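Local coordinates for light harvesting complex 1 Protein W (Rhodopseudomonas palustris, PDB 6Z5S) that probably breaks the light-harvesting 1 ring around the reaction centre, leaving a path for quinones, and packs against bacteriochlorophyll a and spirilloxanthin, at residues Val6-Ala11 / Phe46-Ala51; Lys30-Ala35 / Val88-Arg93; Ile10-Thr15 / Phe79-Val84. One frame throughout, in Å; residues are numbered along the deposited sequence.

Contact 1 of 3, residues Val6-Ala11 / Phe46-Ala51; sequences VLTAIA and FITLVA. With BCL (bacteriochlorophyll a), chain B.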
loop_
_atom_site.group_PDB
_atom_site.type_symbol
_atom_site.label_atom_id
_atom_site.label_comp_id
_atom_site.label_asym_id
_atom_site.label_seq_id
_atom_site.Cartn_x
_atom_site.Cartn_y
_atom_site.Cartn_z
ATOM N N VAL A 6 25.630 13.013 44.227
ATOM C CA VAL A 6 26.064 11.630 44.369
ATOM C C VAL A 6 26.124 11.227 45.834
ATOM O O VAL A 6 26.053 10.035 46.152
ATOM C CB VAL A 6 27.423 11.405 43.680
ATOM C CG1 VAL A 6 28.540 12.017 44.493
ATOM C CG2 VAL A 6 27.671 9.923 43.456
ATOM N N LEU A 7 26.238 12.196 46.741
ATOM C CA LEU A 7 26.209 11.874 48.159
ATOM C C LEU A 7 24.826 11.435 48.601
ATOM O O LEU A 7 24.706 10.576 49.479
ATOM C CB LEU A 7 26.664 13.073 48.978
ATOM C CG LEU A 7 26.843 12.877 50.480
ATOM C CD1 LEU A 7 27.961 13.773 50.938
ATOM C CD2 LEU A 7 25.574 13.208 51.244
ATOM N N THR A 8 23.774 11.999 48.012
ATOM C CA THR A 8 22.425 11.655 48.435
ATOM C C THR A 8 22.076 10.281 47.872
ATOM O O THR A 8 21.176 10.130 47.041
ATOM C CB THR A 8 21.424 12.730 48.000
ATOM O OG1 THR A 8 21.828 13.991 48.542
ATOM C CG2 THR A 8 20.048 12.433 48.558
ATOM N N ALA A 9 22.855 9.283 48.279
ATOM C CA ALA A 9 22.471 7.886 48.205
ATOM C C ALA A 9 21.889 7.407 49.520
ATOM O O ALA A 9 21.497 6.243 49.626
ATOM C CB ALA A 9 23.666 7.016 47.814
ATOM N N ILE A 10 21.853 8.278 50.530
ATOM C CA ILE A 10 21.022 8.038 51.704
ATOM C C ILE A 10 19.604 7.716 51.268
ATOM O O ILE A 10 18.941 6.838 51.835
ATOM C CB ILE A 10 21.053 9.260 52.641
ATOM C CG1 ILE A 10 22.471 9.537 53.130
ATOM C CG2 ILE A 10 20.115 9.062 53.811
ATOM C CD1 ILE A 10 23.200 10.577 52.321
ATOM N N ALA A 11 19.122 8.418 50.242
ATOM C CA ALA A 11 17.781 8.173 49.731
ATOM C C ALA A 11 17.627 6.738 49.255
ATOM O O ALA A 11 16.674 6.050 49.629
ATOM C CB ALA A 11 17.475 9.145 48.595
ATOM N N PHE A 46 9.646 11.274 49.761
ATOM C CA PHE A 46 9.600 11.971 51.041
ATOM C C PHE A 46 10.875 11.732 51.838
ATOM O O PHE A 46 11.394 12.649 52.488
ATOM C CB PHE A 46 8.370 11.533 51.826
ATOM C CG PHE A 46 7.091 12.022 51.236
ATOM C CD1 PHE A 46 6.776 13.367 51.266
ATOM C CD2 PHE A 46 6.211 11.146 50.633
ATOM C CE1 PHE A 46 5.600 13.827 50.715
ATOM C CE2 PHE A 46 5.035 11.602 50.083
ATOM C CZ PHE A 46 4.734 12.945 50.122
ATOM N N ILE A 47 11.396 10.505 51.789
ATOM C CA ILE A 47 12.677 10.208 52.419
ATOM C C ILE A 47 13.764 11.116 51.862
ATOM O O ILE A 47 14.519 11.742 52.613
ATOM C CB ILE A 47 13.034 8.725 52.225
ATOM C CG1 ILE A 47 12.097 7.835 53.038
ATOM C CG2 ILE A 47 14.481 8.479 52.593
ATOM C CD1 ILE A 47 12.035 8.189 54.498
ATOM N N THR A 48 13.864 11.197 50.534
ATOM C CA THR A 48 14.917 12.018 49.950
ATOM C C THR A 48 14.680 13.500 50.209
ATOM O O THR A 48 15.643 14.256 50.353
ATOM C CB THR A 48 15.065 11.742 48.456
ATOM O OG1 THR A 48 16.226 12.418 47.964
ATOM C CG2 THR A 48 13.887 12.237 47.706
ATOM N N LEU A 49 13.421 13.931 50.301
ATOM C CA LEU A 49 13.143 15.312 50.678
ATOM C C LEU A 49 13.703 15.625 52.056
ATOM O O LEU A 49 14.427 16.609 52.235
ATOM C CB LEU A 49 11.641 15.575 50.655
ATOM C CG LEU A 49 11.270 16.970 51.161
ATOM C CD1 LEU A 49 11.656 18.028 50.141
ATOM C CD2 LEU A 49 9.804 17.057 51.524
ATOM N N VAL A 50 13.366 14.801 53.050
ATOM C CA VAL A 50 13.813 15.109 54.406
ATOM C C VAL A 50 15.323 14.961 54.519
ATOM O O VAL A 50 15.974 15.723 55.246
ATOM C CB VAL A 50 13.067 14.245 55.439
ATOM C CG1 VAL A 50 11.571 14.320 55.199
ATOM C CG2 VAL A 50 13.540 12.808 55.402
ATOM N N ALA A 51 15.914 14.023 53.780
ATOM C CA ALA A 51 17.364 13.882 53.798
ATOM C C ALA A 51 18.039 15.114 53.213
ATOM O O ALA A 51 19.001 15.635 53.786
ATOM C CB ALA A 51 17.781 12.627 53.037
HETATM MG MG BCL B . 5.978 15.799 44.940
HETATM C CHA BCL B . 2.990 14.702 46.164
HETATM C CHB BCL B . 6.670 12.662 43.954
HETATM C CHC BCL B . 8.763 16.980 43.442
HETATM C CHD BCL B . 4.933 19.108 45.422
HETATM N NA BCL B . 5.133 14.006 45.190
HETATM C C1A BCL B . 3.996 13.726 45.710
HETATM C C2A BCL B . 3.722 12.263 45.814
HETATM C C3A BCL B . 5.043 11.666 45.442
HETATM C C4A BCL B . 5.686 12.849 44.819
HETATM C CMA BCL B . 5.821 11.226 46.666
HETATM C CAA BCL B . 2.690 11.832 44.794
HETATM C CBA BCL B . 1.596 11.001 45.443
HETATM C CGA BCL B . 1.115 9.969 44.463
HETATM O O1A BCL B . 1.756 9.718 43.463
HETATM O O2A BCL B . -0.117 9.242 44.688
HETATM N NB BCL B . 7.481 14.958 43.835
HETATM C C1B BCL B . 7.652 13.661 43.539
HETATM C C2B BCL B . 8.848 13.302 42.744
HETATM C C3B BCL B . 9.471 14.623 42.591
HETATM C C4B BCL B . 8.562 15.541 43.310
HETATM C CMB BCL B . 9.247 11.935 42.263
HETATM C CAB BCL B . 10.732 15.011 41.898
HETATM O OBB BCL B . 11.347 15.983 42.284
HETATM C CBB BCL B . 11.200 14.209 40.725
HETATM N NC BCL B . 6.724 17.610 44.532
HETATM C C1C BCL B . 7.874 17.853 43.886
HETATM C C2C BCL B . 8.154 19.294 43.660
HETATM C C3C BCL B . 7.015 19.933 44.383
HETATM C C4C BCL B . 6.207 18.758 44.793
HETATM C CMC BCL B . 9.470 19.670 44.311
HETATM C CAC BCL B . 6.139 20.788 43.487
HETATM C CBC BCL B . 6.783 22.107 43.143
HETATM N ND BCL B . 4.341 16.821 45.593
HETATM C C1D BCL B . 3.980 18.090 45.805
HETATM C C2D BCL B . 2.610 18.237 46.386
HETATM C C3D BCL B . 2.257 16.825 46.504
HETATM C C4D BCL B . 3.281 16.107 46.064
HETATM C CMD BCL B . 1.671 19.330 46.798
HETATM C CAD BCL B . 1.181 15.922 46.945
HETATM O OBD BCL B . 0.049 16.264 47.421
HETATM C CBD BCL B . 1.616 14.520 46.726
HETATM C CGD BCL B . 1.569 13.794 48.027
HETATM O O1D BCL B . 2.149 14.212 49.006
HETATM O O2D BCL B . 0.780 12.589 48.141
HETATM C CED BCL B . 0.541 12.025 49.422
HETATM C C1 BCL B . -0.189 7.891 44.254
HETATM C C2 BCL B . -0.549 7.041 45.444
HETATM C C3 BCL B . -0.672 5.712 45.362
HETATM C C4 BCL B . -1.036 4.947 46.600
HETATM C C5 BCL B . -0.429 4.989 44.056
HETATM C C6 BCL B . 1.052 4.659 43.894
HETATM C C7 BCL B . 1.394 4.180 42.485
HETATM C C8 BCL B . 0.688 2.875 42.130
HETATM C C9 BCL B . 1.607 1.675 42.336
HETATM C C10 BCL B . 0.150 2.958 40.701
HETATM C C11 BCL B . 0.676 1.869 39.768
HETATM C C12 BCL B . 1.549 2.462 38.666
HETATM C C13 BCL B . 0.815 2.484 37.330
HETATM C C14 BCL B . 1.264 1.331 36.444
HETATM C C15 BCL B . 1.043 3.824 36.635
HETATM C C16 BCL B . -0.115 4.175 35.705
HETATM C C17 BCL B . 0.042 5.567 35.103
HETATM C C18 BCL B . -0.808 5.712 33.845
HETATM C C19 BCL B . -0.208 6.739 32.894
HETATM C C20 BCL B . -2.253 6.069 34.176
#
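A11 and T48 hold the middle of this contact, where the backbones come closest, the two CA atoms being 4.8 Å apart. Small side chains make that possible. The A11 CB methyl meets T48 CB at 3.5 Å and rests about as close to the T48 hydroxyl. With OG1 anti to the backbone N (chi1 -172°), T48 turns its oxygen toward 6-11, where it also meets the T8 methyl: T8 CG2 lies 3.9 Å from T48 OG1, and the two threonine side chains cross at about a right angle. The remaining packing is purely apolar. I10 CG2 reaches A51 CB at 4.3 Å, and I47 CG2 comes near A11 CA, a beta-branched isoleucine on each side filling the space beside an alanine.

The polar bonds here are local, each within its own part of the chain. T8 is the centre of an inverse gamma turn, closed by A9 N to L7 O at 2.6 Å, and its hydroxyl is bonded to L4 O, which leaves its methyl to face T48. Residues 46-51, within helix 37-57, keep the regular bonds, such as A51 N to I47 O.

From another side of that helix F46 reaches bacteriochlorophyll a. The ring edge meets the methyl ester, CZ being 3.1 Å from O1D, while CE2 lies 3.5 Å from the pigment methyl CMA. With an alanine here the ester and CMA would probably lose their aromatic neighbour, and a gap would open beside the pigment.

The contact thus joins the start of helix 10-24 to helix 37-57, while helix 67-89 closes over it through T81 on A11 and through P77 and A78 on T48.

Contact 2 of 3, residues Lys30-Ala35 / Val88-Arg93; sequences KLYCQA and VFWFFR. With CRT (spirilloxanthin), chain C.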
loop_
_atom_site.group_PDB
_atom_site.type_symbol
_atom_site.label_atom_id
_atom_site.label_comp_id
_atom_site.label_asym_id
_atom_site.label_seq_id
_atom_site.Cartn_x
_atom_site.Cartn_y
_atom_site.Cartn_z
ATOM N N LYS A 30 -1.610 -11.014 48.114
ATOM C CA LYS A 30 -2.316 -10.026 47.306
ATOM C C LYS A 30 -2.294 -8.639 47.942
ATOM O O LYS A 30 -2.976 -7.726 47.469
ATOM C CB LYS A 30 -3.755 -10.480 47.014
ATOM C CG LYS A 30 -4.479 -9.678 45.951
ATOM C CD LYS A 30 -3.601 -9.432 44.741
ATOM C CE LYS A 30 -3.452 -10.669 43.889
ATOM N NZ LYS A 30 -2.758 -10.354 42.610
ATOM N N LEU A 31 -1.516 -8.451 49.005
ATOM C CA LEU A 31 -1.240 -7.118 49.512
ATOM C C LEU A 31 -0.023 -6.499 48.840
ATOM O O LEU A 31 0.273 -5.326 49.082
ATOM C CB LEU A 31 -1.085 -7.161 51.039
ATOM C CG LEU A 31 -1.136 -5.850 51.829
ATOM C CD1 LEU A 31 -1.845 -6.058 53.141
ATOM C CD2 LEU A 31 0.253 -5.331 52.108
ATOM N N TYR A 32 0.665 -7.244 47.973
ATOM C CA TYR A 32 1.618 -6.615 47.066
ATOM C C TYR A 32 0.906 -5.662 46.115
ATOM O O TYR A 32 1.357 -4.529 45.907
ATOM C CB TYR A 32 2.395 -7.678 46.286
ATOM C CG TYR A 32 1.685 -8.209 45.065
ATOM C CD1 TYR A 32 0.650 -9.123 45.186
ATOM C CD2 TYR A 32 2.037 -7.785 43.793
ATOM C CE1 TYR A 32 -0.010 -9.609 44.073
ATOM C CE2 TYR A 32 1.381 -8.263 42.674
ATOM C CZ TYR A 32 0.360 -9.175 42.821
ATOM O OH TYR A 32 -0.296 -9.655 41.711
ATOM N N CYS A 33 -0.222 -6.095 45.548
ATOM C CA CYS A 33 -1.085 -5.272 44.710
ATOM C C CYS A 33 -1.734 -4.150 45.494
ATOM O O CYS A 33 -2.475 -3.346 44.921
ATOM C CB CYS A 33 -2.154 -6.159 44.065
ATOM S SG CYS A 33 -3.259 -5.366 42.887
ATOM N N GLN A 34 -1.448 -4.072 46.781
ATOM C CA GLN A 34 -2.063 -3.164 47.728
ATOM C C GLN A 34 -0.972 -2.241 48.260
ATOM O O GLN A 34 0.123 -2.167 47.701
ATOM C CB GLN A 34 -2.795 -3.965 48.807
ATOM C CG GLN A 34 -3.863 -4.876 48.198
ATOM C CD GLN A 34 -4.568 -5.766 49.200
ATOM O OE1 GLN A 34 -4.022 -6.102 50.245
ATOM N NE2 GLN A 34 -5.794 -6.155 48.876
ATOM N N ALA A 35 -1.272 -1.518 49.336
ATOM C CA ALA A 35 -0.351 -0.472 49.758
ATOM C C ALA A 35 0.902 -1.062 50.382
ATOM O O ALA A 35 1.268 -0.731 51.513
ATOM C CB ALA A 35 -1.016 0.478 50.750
ATOM N N VAL A 88 12.993 -2.966 44.923
ATOM C CA VAL A 88 13.448 -3.534 46.183
ATOM C C VAL A 88 12.299 -4.243 46.881
ATOM O O VAL A 88 12.479 -5.317 47.465
ATOM C CB VAL A 88 14.071 -2.448 47.075
ATOM C CG1 VAL A 88 14.266 -2.971 48.481
ATOM C CG2 VAL A 88 15.396 -1.999 46.502
ATOM N N PHE A 89 11.094 -3.671 46.818
ATOM C CA PHE A 89 9.957 -4.338 47.439
ATOM C C PHE A 89 9.644 -5.662 46.761
ATOM O O PHE A 89 9.216 -6.610 47.427
ATOM C CB PHE A 89 8.718 -3.450 47.410
ATOM C CG PHE A 89 7.444 -4.213 47.596
ATOM C CD1 PHE A 89 7.037 -4.593 48.854
ATOM C CD2 PHE A 89 6.671 -4.580 46.511
ATOM C CE1 PHE A 89 5.882 -5.305 49.033
ATOM C CE2 PHE A 89 5.512 -5.297 46.688
ATOM C CZ PHE A 89 5.118 -5.658 47.950
ATOM N N TRP A 90 9.859 -5.748 45.445
ATOM C CA TRP A 90 9.501 -6.941 44.685
ATOM C C TRP A 90 10.062 -8.214 45.292
ATOM O O TRP A 90 9.545 -9.307 45.032
ATOM C CB TRP A 90 9.985 -6.794 43.245
ATOM C CG TRP A 90 9.458 -7.839 42.323
ATOM C CD1 TRP A 90 10.175 -8.552 41.412
ATOM C CD2 TRP A 90 8.102 -8.292 42.212
ATOM N NE1 TRP A 90 9.353 -9.422 40.741
ATOM C CE2 TRP A 90 8.075 -9.281 41.212
ATOM C CE3 TRP A 90 6.907 -7.955 42.859
ATOM C CZ2 TRP A 90 6.904 -9.939 40.846
ATOM C CZ3 TRP A 90 5.748 -8.610 42.495
ATOM C CH2 TRP A 90 5.754 -9.591 41.498
ATOM N N PHE A 91 11.098 -8.099 46.116
ATOM C CA PHE A 91 11.587 -9.259 46.836
ATOM C C PHE A 91 10.562 -9.810 47.820
ATOM O O PHE A 91 10.726 -10.941 48.279
ATOM C CB PHE A 91 12.888 -8.899 47.533
ATOM C CG PHE A 91 14.055 -8.803 46.606
ATOM C CD1 PHE A 91 13.889 -8.988 45.246
ATOM C CD2 PHE A 91 15.322 -8.540 47.090
ATOM C CE1 PHE A 91 14.959 -8.905 44.386
ATOM C CE2 PHE A 91 16.398 -8.458 46.234
ATOM C CZ PHE A 91 16.217 -8.640 44.880
ATOM N N PHE A 92 9.505 -9.058 48.134
ATOM C CA PHE A 92 8.381 -9.626 48.876
ATOM C C PHE A 92 7.807 -10.830 48.145
ATOM O O PHE A 92 7.826 -11.954 48.655
ATOM C CB PHE A 92 7.292 -8.573 49.082
ATOM C CG PHE A 92 5.931 -9.153 49.357
ATOM C CD1 PHE A 92 5.633 -9.692 50.590
ATOM C CD2 PHE A 92 4.950 -9.157 48.387
ATOM C CE1 PHE A 92 4.391 -10.220 50.849
ATOM C CE2 PHE A 92 3.706 -9.692 48.646
ATOM C CZ PHE A 92 3.427 -10.219 49.877
ATOM N N ARG A 93 7.277 -10.606 46.942
ATOM C CA ARG A 93 6.776 -11.721 46.151
ATOM C C ARG A 93 7.903 -12.672 45.777
ATOM O O ARG A 93 7.675 -13.878 45.636
ATOM C CB ARG A 93 6.051 -11.197 44.907
ATOM C CG ARG A 93 5.572 -12.268 43.928
ATOM C CD ARG A 93 4.472 -13.151 44.509
ATOM N NE ARG A 93 3.227 -12.428 44.754
ATOM C CZ ARG A 93 2.171 -12.952 45.367
ATOM N NH1 ARG A 93 1.078 -12.227 45.554
ATOM N NH2 ARG A 93 2.206 -14.207 45.793
HETATM C C1M CRT C . -7.011 -9.536 50.677
HETATM O O1 CRT C . -6.851 -8.613 51.742
HETATM C C1 CRT C . -7.995 -7.845 52.159
HETATM C C2 CRT C . -8.474 -7.066 50.943
HETATM C C3 CRT C . -9.059 -8.812 52.656
HETATM C C4 CRT C . -7.593 -6.876 53.280
HETATM C C5 CRT C . -6.612 -5.810 52.905
HETATM C C6 CRT C . -6.887 -4.510 52.853
HETATM C C7 CRT C . -6.031 -3.474 52.442
HETATM C C8 CRT C . -4.587 -3.756 52.299
HETATM C C9 CRT C . -6.496 -2.192 52.126
HETATM C C10 CRT C . -5.800 -1.092 51.671
HETATM C C11 CRT C . -6.397 0.080 51.258
HETATM C C12 CRT C . -5.811 1.292 50.877
HETATM C C13 CRT C . -4.344 1.412 50.935
HETATM C C14 CRT C . -6.555 2.394 50.444
HETATM C C15 CRT C . -6.127 3.666 50.118
HETATM C C16 CRT C . -6.980 4.665 49.712
HETATM C C17 CRT C . -6.708 5.971 49.297
HETATM C C18 CRT C . -5.346 6.516 49.468
HETATM C C19 CRT C . -7.686 6.766 48.695
HETATM C C20 CRT C . -7.561 7.976 48.056
HETATM C C21 CRT C . -8.507 8.630 47.287
HETATM C C22 CRT C . -8.419 9.797 46.569
HETATM C C23 CRT C . -9.328 10.334 45.654
HETATM C C24 CRT C . -10.625 9.655 45.455
HETATM C C25 CRT C . -9.043 11.479 44.908
HETATM C C26 CRT C . -9.761 12.072 43.896
HETATM C C27 CRT C . -9.256 13.144 43.203
HETATM C C28 CRT C . -9.790 13.871 42.140
HETATM C C29 CRT C . -11.159 13.577 41.671
HETATM C C30 CRT C . -9.043 14.866 41.508
HETATM C C31 CRT C . -9.325 15.659 40.423
HETATM C C32 CRT C . -8.386 16.582 40.036
HETATM C C33 CRT C . -8.369 17.474 38.968
HETATM C C34 CRT C . -9.468 17.445 37.981
HETATM C C35 CRT C . -7.334 18.399 38.817
HETATM C C36 CRT C . -7.109 19.244 37.819
HETATM C C37 CRT C . -5.907 20.128 37.758
HETATM C C38 CRT C . -4.945 19.850 36.597
HETATM C C39 CRT C . -3.740 20.773 36.679
HETATM C C40 CRT C . -4.533 18.386 36.596
HETATM O O2 CRT C . -5.652 20.096 35.371
HETATM C C2M CRT C . -4.947 19.952 34.160
#
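Y32 is the centre of this contact, a tyrosine from the loop 30-35 set among three aromatic side chains and R93. Its ring is placed by chi1 of 83°, which puts CG between the backbone N and the carbonyl carbon, and CB is left to meet the phenylalanines. Y32 CB lies 3.4 Å from F92 CE2; it also sits in the plane of the F89 ring, at its edge, 3.8 Å from F89 CZ. Further out, Y32 CD2 touches W90 CZ3 at 4.0 Å, the two side chains running side by side in the same direction.

The long R93 chain, bent at chi2 and chi3, can reach back to the tyrosine ring. NE lies over one face, offset toward the rim, and NH1 comes down beside the CD1–CE1 bond, 3.2 Å from Y32 CD1. The guanidinium presents its edge, the planes 87° apart. C33 CB covers the opposite face. Tyrosine suits the place because its ring packs against apolar side chains and the arginine, while its hydroxyl accepts a bond of 2.7 Å from K30 NZ to Y32 OH. The like charges of K30 and R93 probably repel each other mildly.

F92 offers a flat ring that fits between Y32 CB and the small A23 and A26. On the other side of the loop, spirilloxanthin packs on L31, Q34 and A35, with Q34 OE1 3.2 Å from its C8.

The loop between helices 10-24 and 37-57 is thereby set against the last part of helix 67-89 and the residues that follow; F89 and F92 also reach L22 and A23 on helix 10-24.

Contact 3 of 3, residues Ile10-Thr15 / Phe79-Val84; sequences IAFVAT and FGTLFV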
loop_
_atom_site.group_PDB
_atom_site.type_symbol
_atom_site.label_atom_id
_atom_site.label_comp_id
_atom_site.label_asym_id
_atom_site.label_seq_id
_atom_site.Cartn_x
_atom_site.Cartn_y
_atom_site.Cartn_z
ATOM N N ILE A 10 21.853 8.278 50.530
ATOM C CA ILE A 10 21.022 8.038 51.704
ATOM C C ILE A 10 19.604 7.716 51.268
ATOM O O ILE A 10 18.941 6.838 51.835
ATOM C CB ILE A 10 21.053 9.260 52.641
ATOM C CG1 ILE A 10 22.471 9.537 53.130
ATOM C CG2 ILE A 10 20.115 9.062 53.811
ATOM C CD1 ILE A 10 23.200 10.577 52.321
ATOM N N ALA A 11 19.122 8.418 50.242
ATOM C CA ALA A 11 17.781 8.173 49.731
ATOM C C ALA A 11 17.627 6.738 49.255
ATOM O O ALA A 11 16.674 6.050 49.629
ATOM C CB ALA A 11 17.475 9.145 48.595
ATOM N N PHE A 12 18.564 6.264 48.436
ATOM C CA PHE A 12 18.426 4.932 47.861
ATOM C C PHE A 12 18.504 3.848 48.929
ATOM O O PHE A 12 17.701 2.909 48.923
ATOM C CB PHE A 12 19.488 4.713 46.788
ATOM C CG PHE A 12 19.194 5.420 45.501
ATOM C CD1 PHE A 12 18.258 4.917 44.619
ATOM C CD2 PHE A 12 19.843 6.595 45.180
ATOM C CE1 PHE A 12 17.980 5.566 43.440
ATOM C CE2 PHE A 12 19.570 7.249 43.999
ATOM C CZ PHE A 12 18.635 6.733 43.128
ATOM N N VAL A 13 19.450 3.961 49.863
ATOM C CA VAL A 13 19.593 2.917 50.872
ATOM C C VAL A 13 18.426 2.947 51.848
ATOM O O VAL A 13 17.926 1.897 52.264
ATOM C CB VAL A 13 20.947 3.036 51.594
ATOM C CG1 VAL A 13 22.079 2.791 50.624
ATOM C CG2 VAL A 13 21.098 4.395 52.243
ATOM N N ALA A 14 17.959 4.140 52.221
ATOM C CA ALA A 14 16.818 4.222 53.125
ATOM C C ALA A 14 15.552 3.709 52.454
ATOM O O ALA A 14 14.705 3.081 53.102
ATOM C CB ALA A 14 16.636 5.658 53.606
ATOM N N THR A 15 15.412 3.950 51.150
ATOM C CA THR A 15 14.281 3.406 50.418
ATOM C C THR A 15 14.355 1.894 50.348
ATOM O O THR A 15 13.341 1.212 50.511
ATOM C CB THR A 15 14.239 4.000 49.017
ATOM O OG1 THR A 15 14.392 5.418 49.114
ATOM C CG2 THR A 15 12.923 3.669 48.339
ATOM N N PHE A 79 13.473 11.037 41.835
ATOM C CA PHE A 79 12.933 10.335 40.681
ATOM C C PHE A 79 13.483 8.919 40.591
ATOM O O PHE A 79 12.739 7.979 40.293
ATOM C CB PHE A 79 13.237 11.114 39.406
ATOM C CG PHE A 79 12.596 10.539 38.190
ATOM C CD1 PHE A 79 11.250 10.236 38.188
ATOM C CD2 PHE A 79 13.332 10.302 37.050
ATOM C CE1 PHE A 79 10.652 9.707 37.074
ATOM C CE2 PHE A 79 12.738 9.776 35.929
ATOM C CZ PHE A 79 11.397 9.477 35.941
ATOM N N GLY A 80 14.782 8.746 40.831
ATOM C CA GLY A 80 15.337 7.406 40.853
ATOM C C GLY A 80 14.820 6.583 42.012
ATOM O O GLY A 80 14.726 5.357 41.920
ATOM N N THR A 81 14.464 7.241 43.110
ATOM C CA THR A 81 13.893 6.539 44.246
ATOM C C THR A 81 12.491 6.043 43.931
ATOM O O THR A 81 12.099 4.946 44.349
ATOM C CB THR A 81 13.874 7.468 45.448
ATOM O OG1 THR A 81 15.203 7.933 45.708
ATOM C CG2 THR A 81 13.399 6.735 46.622
ATOM N N LEU A 82 11.727 6.849 43.193
ATOM C CA LEU A 82 10.410 6.437 42.724
ATOM C C LEU A 82 10.460 5.098 42.006
ATOM O O LEU A 82 9.453 4.384 41.952
ATOM C CB LEU A 82 9.835 7.507 41.797
ATOM C CG LEU A 82 8.324 7.700 41.779
ATOM C CD1 LEU A 82 7.829 8.099 43.150
ATOM C CD2 LEU A 82 7.953 8.750 40.756
ATOM N N PHE A 83 11.617 4.741 41.451
ATOM C CA PHE A 83 11.824 3.458 40.794
ATOM C C PHE A 83 12.477 2.423 41.697
ATOM O O PHE A 83 12.119 1.246 41.634
ATOM C CB PHE A 83 12.683 3.638 39.541
ATOM C CG PHE A 83 11.916 4.107 38.342
ATOM C CD1 PHE A 83 11.289 3.200 37.509
ATOM C CD2 PHE A 83 11.827 5.454 38.047
ATOM C CE1 PHE A 83 10.585 3.629 36.402
ATOM C CE2 PHE A 83 11.125 5.890 36.945
ATOM C CZ PHE A 83 10.502 4.977 36.120
ATOM N N VAL A 84 13.432 2.833 42.537
ATOM C CA VAL A 84 14.147 1.866 43.361
ATOM C C VAL A 84 13.268 1.319 44.474
ATOM O O VAL A 84 13.552 0.243 45.007
ATOM C CB VAL A 84 15.431 2.473 43.957
ATOM C CG1 VAL A 84 15.120 3.285 45.197
ATOM C CG2 VAL A 84 16.430 1.385 44.279
#
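Two helices packed nearly parallel, 10-15 and 79-84, meet here inside the three-helix protein, their short axes 9.6 Å apart at an angle of 19°. F12 buries more than any other residue here. Although its CB does not point straight at the partner helix, the ring reaches G80, with CE1 3.6 Å from G80 O. Glycine leaves room for this, since a CB on it would be directed at the aromatic ring. T81 OG1 lies over one face of F12, offset toward the rim, while V84 CB sits in the ring plane at an edge; V84 CG1 is 3.6 Å from F12 CD1.

One turn on, T15 joins the packing. Its chi1 of -48° sets CG2 anti to the backbone N, which directs this methyl at T81 CG2, 3.5 Å away, and at V84 CG1. Threonine and valine, branched at CB, present methyls close to the backbone and pack together beside the F12 ring. The T81 hydroxyl, beside the A11 methyl, is bonded to P77 O within its own helix, so a polar group is satisfied in a buried place.

Helix 37-57 completes the bundle: A14 touches I47, and L82, on the far side of 79-84, meets M41 and P45 and borders bacteriochlorophyll a together with F79.

Contacts 1 and 3 are neighbours, with centres about 7 Å apart, and share I10 and A11 on helix 10-24; I47 CG2 of one lies 3.7 Å from A14 CB of the other. Together they tie the first helix to both of the others near the centre of the molecule. Contact 2 lies toward one end, its centre about 16 Å from that of contact 3 and about 23 Å from that of contact 1. It uses helix 67-89, as contact 3 does. Along the chain the order is 6-11, 10-15, 30-35, 46-51, 79-84 and 88-93, so contact 2 crosses the others. The helices form one elongated bundle, bacteriochlorophyll a beside its middle and spirilloxanthin at the loop end.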